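Local coordinates for Glyoxalase/bleomycin resistance protein/dioxygenase (Alicyclobacillus acidocaldarius subsp. acidocaldarius, PDB 3RRI), which probably acts as a metal-dependent enzyme of the vicinal oxygen chelate superfamily, perhaps a dioxygenase, although its substrate and reaction are not established, at residues D25-V28 against T29-C33; R76-K79 against H80-N83; L84-L87 against A88-G92; R101-G105 against L106-H110. One frame throughout, in Å; residues are numbered along the deposited sequence.

In the fold
Contacts 2 and 3 are successive turns of one helix, 78-90, from its capped start to its glycine end, while contact 1 closes the shorter helix 20-30. Contacts 1 and 3 touch: Arg91 NH1 reaches Lys30 O, tying the two helix ends together. Contact 1 buries Phe26, Tyr27 and Leu31, contact 3 leucines and Ala88, and both put charged chains at the surface. Contact 2 is mainly a surface contact, carried by a salt bridge and a capping bond, with Phe81 turned inward. Contact 4 lies farthest from the chain centre, a hairpin loop leading into strand 110-116, where turn bonds and a carboxylate-guanidinium network replace helical packing. It lies about 30 Å from contact 1, centre to centre, on the opposite side of the chain's centre.

Contact 1. Residues D25-V28 against T29-C33; sequences DFYV and TKLGC
Tyr27 and Leu31 form the tightly packed side of this helix end: they lie alongside each other, pointing the same way, and Tyr27 CD1 meets Leu31 CD2 at 4.0 Å. The Phe26 ring turns its CD2 onto one face of Tyr27, 3.5 Å above the plane, over its centre. Around this apolar flank the last turn widens. Lys30 N donates to Asp25 O at 3.0 Å and Leu31 N to Phe26 O at 2.9 Å, each five residues back, as in a pi-type turn. Gly32 then leaves the helix with positive phi, a conformation that suits glycine; Gly32 N bonds Val28 O at 3.0 Å and Cys33 N returns to Tyr27 O at 2.9 Å. The solvent side is looser. Thr29 OG1 binds a water at 2.6 Å that also reaches Asp25 OD1, a bridge less certain because Asp25 has a second conformer. The Lys30 chain, bent at chi2 and chi3 (55°), crosses Phe26 at about a right angle and brings NZ to 3.9 Å from Phe26 CD1. Inward, Tyr27 hydrogen-bonds through its hydroxyl to Asp117 and packs on Leu45, Leu52 and Leu123, so the helix end is wedged against strands 42-47, 50-56 and 122-128.

Contact 2. Residues R76-K79 against H80-N83; sequences RDKK and HFDN
Lys78 NZ donates to Asp82 OD1 at 2.7 Å, the shortest polar bond here, arriving on the oxygen's syn lone pair to form a salt bridge between residues four apart, one turn of helix. The lysine chain runs nearly straight and then folds at its last torsion (chi4 -69°), which turns the ammonium back toward OD1. Asp77 is the N-cap: its OD1 accepts from Lys79 N at 3.0 Å, meeting the donor from above the carboxylate plane. A short acidic side chain suits this place because it can reach an amide that the first turn leaves without a helical carbonyl. Asp77 also lays OD2 over one face of the His80 ring, toward its rim, while a water in the ring plane joins His80 ND1 at 2.8 Å to Asp77 N at 2.9 Å. The far nitrogen, NE2, hydrogen-bonds Asp131 of a neighbouring subunit, giving both ring nitrogens partners. Lys79, next after Lys78, makes a weak bond from NZ to Asn83 OD1 at 3.5 Å, one turn on. The inward side belongs to Phe81, whose ring meets Phe113 edge-to-face and packs on Tyr127, seating the start of helix 78-90 on strands 110-116 and 122-128.

Contact 3. Residues L84-L87 against A88-G92; sequences LYKL and AKQRG
The Tyr85 ring carries the Lys89 chain on one face: Lys89 CG stands 4.2 Å from the ring centroid and 15° off its normal, a CH-pi contact, while Lys89 CE comes 3.3 Å from Tyr85 OH. The bend of the lysine at chi2 (-65°) lets its methylenes follow the ring toward the hydroxyl. Both polar ends then meet one acid, Asp98, which takes a hydrogen bond from the tyrosine and a salt bridge from the lysine; Phe95 adds a cation-pi contact to Lys89. Tyr85 also meets Phe113 edge-to-face. The second flat group is the Arg91 guanidinium, with Leu87 CD1 over one face, 4.0 Å from Arg91 NH1. The arginine chain, extended from CG to NE, crosses the leucine at a slant. A long aliphatic stem with a planar head and several N-H donors suits this site, since NH1 goes to Lys30 O and NH2 to Glu108 of a neighbouring subunit. Leu84, buried beside Leu31, Phe48 and Phe113, and Ala88, small enough to sit against Leu115, make up the inward face. Regular bonds hold the spine: Ala88 N to Leu84 O at 2.9 Å, Lys89 N to Tyr85 O at 3.0 Å, Gln90 N to Lys86 O at 2.9 Å and Arg91 N to Leu87 O at 2.9 Å. Gly92 then leaves the helix with phi at 71°, which favours glycine; positive phi and two bonds back into the last turn, one of them Gly92 N to Lys89 O at 3.2 Å, make a Schellman motif, a common helix ending.

Contact 4. Residues R101-G105 against L106-H110; sequences RRFEG and LIEEH
This is the closing loop of a beta hairpin, in which Arg102 and His110 form an antiparallel hydrogen-bonded pair: Arg102 N donates to His110 O at 3.0 Å and His110 N to Arg102 O at 3.1 Å. Between them the chain makes a type II turn from Phe103 to Leu106, with Gly105 suiting the positive phi, and then a type I turn from Leu106 to Glu109. The Glu109 carboxylate bonds through both oxygens. Its OE1 takes Gly105 N at 2.8 Å, while OE2 accepts from Arg101 NH1 at 2.9 Å, the oxygen lying in the guanidinium plane. Glu104 OE1 lies 2.7 Å from Glu109 OE2, close enough that one of the acids probably holds a proton; Arg101 NH1 also pairs with Glu104. His110 ND1 donates almost straight, in the ring plane, to Glu108 O at 2.9 Å, and Arg102 CB lies over one face of the ring. Phe103 CD2 meets the imidazole edge 3.5 Å from His110 CE1. Phe103 and Glu108 meet Tyr39 of a neighbouring subunit, an acetate ion, probably from the crystallisation liquor, lies near His110, and the His110 ring meets Tyr128. The hairpin leads from strand 100-102 into strand 110-116, next to 122-128.

Contact 1. Residues D25-V28 against T29-C33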
loop_
_atom_site.group_PDB
_atom_site.type_symbol
_atom_site.label_atom_id
_atom_site.label_comp_id
_atom_site.label_asym_id
_atom_site.label_seq_id
_atom_site.Cartn_x
_atom_site.Cartn_y
_atom_site.Cartn_z
ATOM N N ASP A 25 8.322 26.095 20.248
ATOM C CA ASP A 25 7.584 27.210 19.624
ATOM C C ASP A 25 7.794 27.197 18.108
ATOM O O ASP A 25 6.851 27.391 17.333
ATOM C CB ASP A 25 8.055 28.561 20.197
ATOM C CG ASP A 25 7.717 28.748 21.693
ATOM O OD1 ASP A 25 6.919 27.968 22.278
ATOM O OD2 ASP A 25 8.269 29.712 22.288
ATOM N N PHE A 26 9.022 26.921 17.677
ATOM C CA PHE A 26 9.353 26.923 16.272
ATOM C C PHE A 26 8.756 25.693 15.579
ATOM O O PHE A 26 8.024 25.798 14.590
ATOM C CB PHE A 26 10.858 26.963 16.065
ATOM C CG PHE A 26 11.261 27.000 14.631
ATOM C CD1 PHE A 26 11.351 28.231 13.960
ATOM C CD2 PHE A 26 11.525 25.821 13.909
ATOM C CE1 PHE A 26 11.690 28.263 12.635
ATOM C CE2 PHE A 26 11.876 25.850 12.597
ATOM C CZ PHE A 26 11.946 27.087 11.936
ATOM N N TYR A 27 9.112 24.504 16.059
ATOM C CA TYR A 27 8.788 23.293 15.334
ATOM C C TYR A 27 7.330 22.859 15.456
ATOM O O TYR A 27 6.784 22.331 14.522
ATOM C CB TYR A 27 9.695 22.121 15.776
ATOM C CG TYR A 27 11.072 22.268 15.187
ATOM C CD1 TYR A 27 11.302 21.973 13.854
ATOM C CD2 TYR A 27 12.156 22.768 15.943
ATOM C CE1 TYR A 27 12.538 22.157 13.274
ATOM C CE2 TYR A 27 13.410 22.982 15.354
ATOM C CZ TYR A 27 13.609 22.666 14.017
ATOM O OH TYR A 27 14.824 22.839 13.428
ATOM N N VAL A 28 6.745 23.027 16.628
ATOM C CA VAL A 28 5.386 22.586 16.882
ATOM C C VAL A 28 4.432 23.743 16.581
ATOM O O VAL A 28 3.653 23.672 15.634
ATOM C CB VAL A 28 5.198 22.080 18.312
ATOM C CG1 VAL A 28 3.769 21.705 18.566
ATOM C CG2 VAL A 28 6.141 20.867 18.607
ATOM N N THR A 29 4.515 24.817 17.343
ATOM C CA THR A 29 3.509 25.864 17.216
ATOM C C THR A 29 3.508 26.495 15.829
ATOM O O THR A 29 2.435 26.644 15.231
ATOM C CB THR A 29 3.691 26.972 18.257
ATOM O OG1 THR A 29 3.696 26.401 19.576
ATOM C CG2 THR A 29 2.524 27.993 18.180
ATOM N N LYS A 30 4.670 26.869 15.314
ATOM C CA LYS A 30 4.688 27.513 13.994
ATOM C C LYS A 30 4.773 26.514 12.862
ATOM O O LYS A 30 3.953 26.552 11.953
ATOM C CB LYS A 30 5.817 28.524 13.871
ATOM C CG LYS A 30 5.657 29.748 14.770
ATOM C CD LYS A 30 6.972 30.253 15.291
ATOM C CE LYS A 30 7.960 30.537 14.191
ATOM N NZ LYS A 30 9.119 31.333 14.726
ATOM N N LEU A 31 5.743 25.601 12.874
ATOM C CA LEU A 31 5.917 24.741 11.699
ATOM C C LEU A 31 4.841 23.621 11.560
ATOM O O LEU A 31 4.630 23.049 10.481
ATOM C CB LEU A 31 7.335 24.146 11.632
ATOM C CG LEU A 31 7.806 23.512 10.323
ATOM C CD1 LEU A 31 7.870 24.526 9.151
ATOM C CD2 LEU A 31 9.167 22.871 10.534
ATOM N N GLY A 32 4.164 23.301 12.670
ATOM C CA GLY A 32 3.091 22.340 12.648
ATOM C C GLY A 32 3.513 20.900 12.842
ATOM O O GLY A 32 2.728 20.024 12.605
ATOM N N CYS A 33 4.748 20.671 13.275
ATOM C CA CYS A 33 5.187 19.321 13.656
ATOM C C CYS A 33 4.484 18.924 14.948
ATOM O O CYS A 33 3.908 19.759 15.662
ATOM C CB CYS A 33 6.700 19.282 13.830
ATOM S SG CYS A 33 7.572 19.760 12.336
HETATM O O HOH W 1 4.472 28.082 21.358
#

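Contact 2. Residues R76-K79 against H80-N83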
loop_
_atom_site.group_PDB
_atom_site.type_symbol
_atom_site.label_atom_id
_atom_site.label_comp_id
_atom_site.label_asym_id
_atom_site.label_seq_id
_atom_site.Cartn_x
_atom_site.Cartn_y
_atom_site.Cartn_z
ATOM N N ARG A 76 7.046 14.698 -3.073
ATOM C CA ARG A 76 6.690 14.188 -4.399
ATOM C C ARG A 76 5.590 15.049 -5.024
ATOM O O ARG A 76 5.609 15.298 -6.232
ATOM C CB ARG A 76 6.231 12.723 -4.398
ATOM C CG ARG A 76 6.185 12.155 -5.837
ATOM C CD ARG A 76 6.211 10.644 -5.879
ATOM N NE ARG A 76 7.358 10.053 -5.162
ATOM C CZ ARG A 76 8.348 9.335 -5.704
ATOM N NH1 ARG A 76 8.391 9.102 -7.020
ATOM N NH2 ARG A 76 9.311 8.834 -4.915
ATOM N N ASP A 77 4.640 15.444 -4.204
ATOM C CA ASP A 77 3.444 16.184 -4.634
ATOM C C ASP A 77 3.692 17.668 -4.447
ATOM O O ASP A 77 3.833 18.143 -3.344
ATOM C CB ASP A 77 2.261 15.723 -3.775
ATOM C CG ASP A 77 0.896 16.267 -4.237
ATOM O OD1 ASP A 77 0.841 17.238 -5.052
ATOM O OD2 ASP A 77 -0.125 15.693 -3.751
ATOM N N LYS A 78 3.720 18.426 -5.533
ATOM C CA LYS A 78 3.919 19.846 -5.387
ATOM C C LYS A 78 2.933 20.557 -4.449
ATOM O O LYS A 78 3.293 21.544 -3.833
ATOM C CB LYS A 78 3.856 20.549 -6.736
ATOM C CG LYS A 78 4.353 21.980 -6.643
ATOM C CD LYS A 78 4.729 22.589 -7.939
ATOM C CE LYS A 78 5.769 23.709 -7.689
ATOM N NZ LYS A 78 5.197 24.907 -6.993
ATOM N N LYS A 79 1.712 20.054 -4.317
ATOM C CA LYS A 79 0.749 20.666 -3.391
ATOM C C LYS A 79 1.271 20.687 -1.955
ATOM O O LYS A 79 1.010 21.624 -1.189
ATOM C CB LYS A 79 -0.600 19.969 -3.430
ATOM C CG LYS A 79 -1.690 20.693 -2.628
ATOM C CD LYS A 79 -2.962 19.871 -2.527
ATOM C CE LYS A 79 -4.181 20.783 -2.337
ATOM N NZ LYS A 79 -3.954 21.734 -1.200
ATOM N N HIS A 80 1.973 19.632 -1.560
ATOM C CA HIS A 80 2.529 19.606 -0.215
ATOM C C HIS A 80 3.630 20.642 -0.020
ATOM O O HIS A 80 3.686 21.311 1.012
ATOM C CB HIS A 80 3.036 18.211 0.161
ATOM C CG HIS A 80 1.950 17.186 0.289
ATOM N ND1 HIS A 80 2.143 15.856 -0.013
ATOM C CD2 HIS A 80 0.671 17.288 0.719
ATOM C CE1 HIS A 80 1.026 15.185 0.209
ATOM N NE2 HIS A 80 0.112 16.031 0.659
ATOM N N PHE A 81 4.474 20.793 -1.049
ATOM C CA PHE A 81 5.506 21.810 -1.046
ATOM C C PHE A 81 4.866 23.237 -0.962
ATOM O O PHE A 81 5.235 24.045 -0.121
ATOM C CB PHE A 81 6.369 21.637 -2.309
ATOM C CG PHE A 81 7.434 22.673 -2.506
ATOM C CD1 PHE A 81 8.711 22.495 -1.999
ATOM C CD2 PHE A 81 7.185 23.827 -3.252
ATOM C CE1 PHE A 81 9.684 23.428 -2.180
ATOM C CE2 PHE A 81 8.174 24.753 -3.461
ATOM C CZ PHE A 81 9.403 24.579 -2.930
ATOM N N ASP A 82 3.869 23.480 -1.824
ATOM C CA ASP A 82 3.194 24.794 -1.880
ATOM C C ASP A 82 2.466 25.102 -0.573
ATOM O O ASP A 82 2.500 26.227 -0.097
ATOM C CB ASP A 82 2.179 24.855 -3.019
ATOM C CG ASP A 82 2.812 24.802 -4.409
ATOM O OD1 ASP A 82 4.047 24.893 -4.531
ATOM O OD2 ASP A 82 2.030 24.638 -5.376
ATOM N N ASN A 83 1.776 24.110 0.001
ATOM C CA ASN A 83 1.128 24.288 1.284
ATOM C C ASN A 83 2.099 24.702 2.378
ATOM O O ASN A 83 1.781 25.497 3.233
ATOM C CB ASN A 83 0.452 22.989 1.736
ATOM C CG ASN A 83 -0.833 22.686 0.977
ATOM O OD1 ASN A 83 -1.318 23.508 0.182
ATOM N ND2 ASN A 83 -1.383 21.494 1.207
HETATM O O HOH W 2 4.240 14.576 -1.449
HETATM O O HOH W 3 -3.470 19.542 1.289
#

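Contact 3. Residues L84-L87 against A88-G92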
loop_
_atom_site.group_PDB
_atom_site.type_symbol
_atom_site.label_atom_id
_atom_site.label_comp_id
_atom_site.label_asym_id
_atom_site.label_seq_id
_atom_site.Cartn_x
_atom_site.Cartn_y
_atom_site.Cartn_z
ATOM N N LEU A 84 3.278 24.076 2.396
ATOM C CA LEU A 84 4.234 24.384 3.458
ATOM C C LEU A 84 4.824 25.770 3.285
ATOM O O LEU A 84 4.993 26.494 4.249
ATOM C CB LEU A 84 5.336 23.305 3.506
ATOM C CG LEU A 84 6.407 23.516 4.595
ATOM C CD1 LEU A 84 5.766 23.463 6.004
ATOM C CD2 LEU A 84 7.578 22.486 4.456
ATOM N N TYR A 85 5.102 26.148 2.044
ATOM C CA TYR A 85 5.561 27.522 1.818
ATOM C C TYR A 85 4.544 28.548 2.313
ATOM O O TYR A 85 4.896 29.527 2.960
ATOM C CB TYR A 85 5.817 27.706 0.350
ATOM C CG TYR A 85 6.263 29.091 -0.066
ATOM C CD1 TYR A 85 7.546 29.516 0.200
ATOM C CD2 TYR A 85 5.409 29.943 -0.752
ATOM C CE1 TYR A 85 7.989 30.755 -0.176
ATOM C CE2 TYR A 85 5.845 31.188 -1.135
ATOM C CZ TYR A 85 7.130 31.588 -0.848
ATOM O OH TYR A 85 7.636 32.817 -1.193
ATOM N N LYS A 86 3.279 28.304 1.989
ATOM C CA LYS A 86 2.199 29.222 2.377
ATOM C C LYS A 86 2.097 29.268 3.896
ATOM O O LYS A 86 1.916 30.325 4.508
ATOM C CB LYS A 86 0.873 28.758 1.770
ATOM C CG LYS A 86 -0.337 29.569 2.202
ATOM C CD LYS A 86 -1.612 29.058 1.535
ATOM C CE LYS A 86 -2.896 29.540 2.235
ATOM N NZ LYS A 86 -4.034 28.624 1.919
ATOM N N LEU A 87 2.245 28.104 4.543
ATOM C CA LEU A 87 2.200 28.051 5.978
ATOM C C LEU A 87 3.305 28.916 6.599
ATOM O O LEU A 87 3.043 29.702 7.531
ATOM C CB LEU A 87 2.351 26.588 6.431
ATOM C CG LEU A 87 2.374 26.264 7.937
ATOM C CD1 LEU A 87 1.921 24.792 8.237
ATOM C CD2 LEU A 87 3.709 26.491 8.603
ATOM N N ALA A 88 4.529 28.727 6.116
ATOM C CA ALA A 88 5.701 29.454 6.612
ATOM C C ALA A 88 5.531 30.971 6.461
ATOM O O ALA A 88 5.797 31.726 7.400
ATOM C CB ALA A 88 6.956 28.960 5.913
ATOM N N LYS A 89 5.015 31.361 5.301
ATOM C CA LYS A 89 4.766 32.783 5.028
ATOM C C LYS A 89 3.681 33.363 5.921
ATOM O O LYS A 89 3.900 34.386 6.575
ATOM C CB LYS A 89 4.384 32.982 3.560
ATOM C CG LYS A 89 5.553 32.883 2.628
ATOM C CD LYS A 89 6.535 33.989 2.869
ATOM C CE LYS A 89 7.622 34.021 1.828
ATOM N NZ LYS A 89 8.419 35.245 1.974
ATOM N N GLN A 90 2.530 32.707 5.972
ATOM C CA GLN A 90 1.437 33.223 6.767
ATOM C C GLN A 90 1.792 33.293 8.246
ATOM O O GLN A 90 1.495 34.286 8.904
ATOM C CB GLN A 90 0.145 32.443 6.519
ATOM C CG GLN A 90 -0.397 32.608 5.081
ATOM C CD GLN A 90 -1.899 32.398 4.972
ATOM O OE1 GLN A 90 -2.614 32.426 5.971
ATOM N NE2 GLN A 90 -2.378 32.209 3.764
ATOM N N ARG A 91 2.456 32.263 8.764
ATOM C CA ARG A 91 2.801 32.213 10.175
ATOM C C ARG A 91 4.103 32.924 10.548
ATOM O O ARG A 91 4.492 32.932 11.710
ATOM C CB ARG A 91 2.836 30.760 10.630
ATOM C CG ARG A 91 1.486 30.140 10.590
ATOM C CD ARG A 91 1.544 28.748 11.202
ATOM N NE ARG A 91 0.239 28.115 11.260
ATOM C CZ ARG A 91 0.047 26.855 11.632
ATOM N NH1 ARG A 91 1.111 26.064 11.910
ATOM N NH2 ARG A 91 -1.193 26.366 11.706
ATOM N N GLY A 92 4.745 33.581 9.593
ATOM C CA GLY A 92 5.881 34.422 9.892
ATOM C C GLY A 92 7.145 33.662 10.289
ATOM O O GLY A 92 7.937 34.136 11.101
#

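Contact 4. Residues R101-G105 against L106-H110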
loop_
_atom_site.group_PDB
_atom_site.type_symbol
_atom_site.label_atom_id
_atom_site.label_comp_id
_atom_site.label_asym_id
_atom_site.label_seq_id
_atom_site.Cartn_x
_atom_site.Cartn_y
_atom_site.Cartn_z
ATOM N N ARG A 101 14.984 28.395 -7.469
ATOM C CA ARG A 101 15.276 27.207 -8.287
ATOM C C ARG A 101 16.754 26.875 -8.195
ATOM O O ARG A 101 17.596 27.762 -8.153
ATOM C CB ARG A 101 14.962 27.473 -9.741
ATOM C CG ARG A 101 13.561 27.872 -9.973
ATOM C CD ARG A 101 12.620 26.703 -9.865
ATOM N NE ARG A 101 11.272 27.165 -10.181
ATOM C CZ ARG A 101 10.720 27.163 -11.393
ATOM N NH1 ARG A 101 11.371 26.674 -12.444
ATOM N NH2 ARG A 101 9.485 27.644 -11.546
ATOM N N ARG A 102 17.062 25.595 -8.146
ATOM C CA ARG A 102 18.421 25.128 -8.126
ATOM C C ARG A 102 18.529 24.132 -9.299
ATOM O O ARG A 102 17.545 23.462 -9.645
ATOM C CB ARG A 102 18.717 24.548 -6.727
ATOM C CG ARG A 102 19.728 23.414 -6.642
ATOM C CD ARG A 102 21.081 23.809 -6.119
ATOM N NE ARG A 102 21.744 24.833 -6.927
ATOM C CZ ARG A 102 23.061 25.030 -6.961
ATOM N NH1 ARG A 102 23.897 24.261 -6.254
ATOM N NH2 ARG A 102 23.549 25.996 -7.727
ATOM N N PHE A 103 19.701 24.116 -9.946
ATOM C CA PHE A 103 19.921 23.457 -11.242
ATOM C C PHE A 103 18.897 23.822 -12.315
ATOM O O PHE A 103 18.395 22.968 -13.030
ATOM C CB PHE A 103 19.981 21.955 -11.045
ATOM C CG PHE A 103 20.995 21.528 -10.030
ATOM C CD1 PHE A 103 22.273 22.086 -10.013
ATOM C CD2 PHE A 103 20.687 20.554 -9.096
ATOM C CE1 PHE A 103 23.218 21.676 -9.076
ATOM C CE2 PHE A 103 21.622 20.137 -8.165
ATOM C CZ PHE A 103 22.896 20.701 -8.154
ATOM N N GLU A 104 18.607 25.110 -12.445
ATOM C CA GLU A 104 17.618 25.596 -13.418
ATOM C C GLU A 104 17.820 25.077 -14.863
ATOM O O GLU A 104 18.955 25.066 -15.367
ATOM C CB GLU A 104 17.639 27.126 -13.414
ATOM C CG GLU A 104 16.612 27.773 -14.356
ATOM C CD GLU A 104 15.339 28.232 -13.661
ATOM O OE1 GLU A 104 14.248 27.779 -14.086
ATOM O OE2 GLU A 104 15.430 29.066 -12.719
ATOM N N GLY A 105 16.728 24.650 -15.520
ATOM C CA GLY A 105 16.771 24.125 -16.900
ATOM C C GLY A 105 17.305 22.698 -17.091
ATOM O O GLY A 105 17.128 22.097 -18.157
ATOM N N LEU A 106 17.962 22.169 -16.057
ATOM C CA LEU A 106 18.537 20.830 -16.077
ATOM C C LEU A 106 17.492 19.816 -15.654
ATOM O O LEU A 106 16.480 20.157 -15.051
ATOM C CB LEU A 106 19.733 20.729 -15.126
ATOM C CG LEU A 106 20.851 21.748 -15.368
ATOM C CD1 LEU A 106 22.071 21.386 -14.508
ATOM C CD2 LEU A 106 21.183 21.780 -16.874
ATOM N N ILE A 107 17.728 18.556 -16.000
ATOM C CA ILE A 107 16.755 17.535 -15.685
ATOM C C ILE A 107 16.496 17.487 -14.170
ATOM O O ILE A 107 15.343 17.292 -13.753
ATOM C CB ILE A 107 17.174 16.177 -16.252
ATOM C CG1 ILE A 107 17.163 16.249 -17.800
ATOM C CG2 ILE A 107 16.248 15.072 -15.752
ATOM C CD1 ILE A 107 15.784 16.510 -18.399
ATOM N N GLU A 108 17.538 17.726 -13.368
ATOM C CA GLU A 108 17.427 17.658 -11.891
ATOM C C GLU A 108 17.031 18.985 -11.224
ATOM O O GLU A 108 17.210 19.151 -10.007
ATOM C CB GLU A 108 18.726 17.137 -11.257
ATOM C CG GLU A 108 19.983 17.922 -11.584
ATOM C CD GLU A 108 20.793 17.305 -12.743
ATOM O OE1 GLU A 108 20.246 17.234 -13.878
ATOM O OE2 GLU A 108 21.991 16.915 -12.515
ATOM N N GLU A 109 16.476 19.914 -12.009
ATOM C CA GLU A 109 15.931 21.135 -11.479
ATOM C C GLU A 109 14.937 20.895 -10.356
ATOM O O GLU A 109 14.052 20.034 -10.459
ATOM C CB GLU A 109 15.173 21.909 -12.579
ATOM C CG GLU A 109 14.620 23.243 -12.055
ATOM C CD GLU A 109 14.248 24.244 -13.134
ATOM O OE1 GLU A 109 14.259 23.893 -14.330
ATOM O OE2 GLU A 109 13.952 25.400 -12.750
ATOM N N HIS A 110 15.045 21.697 -9.298
ATOM C CA HIS A 110 14.055 21.637 -8.230
ATOM C C HIS A 110 13.745 23.022 -7.641
ATOM O O HIS A 110 14.633 23.884 -7.634
ATOM C CB HIS A 110 14.542 20.692 -7.123
ATOM C CG HIS A 110 15.965 20.910 -6.687
ATOM N ND1 HIS A 110 17.054 20.434 -7.395
ATOM C CD2 HIS A 110 16.471 21.472 -5.562
ATOM C CE1 HIS A 110 18.165 20.720 -6.738
ATOM N NE2 HIS A 110 17.836 21.330 -5.610
#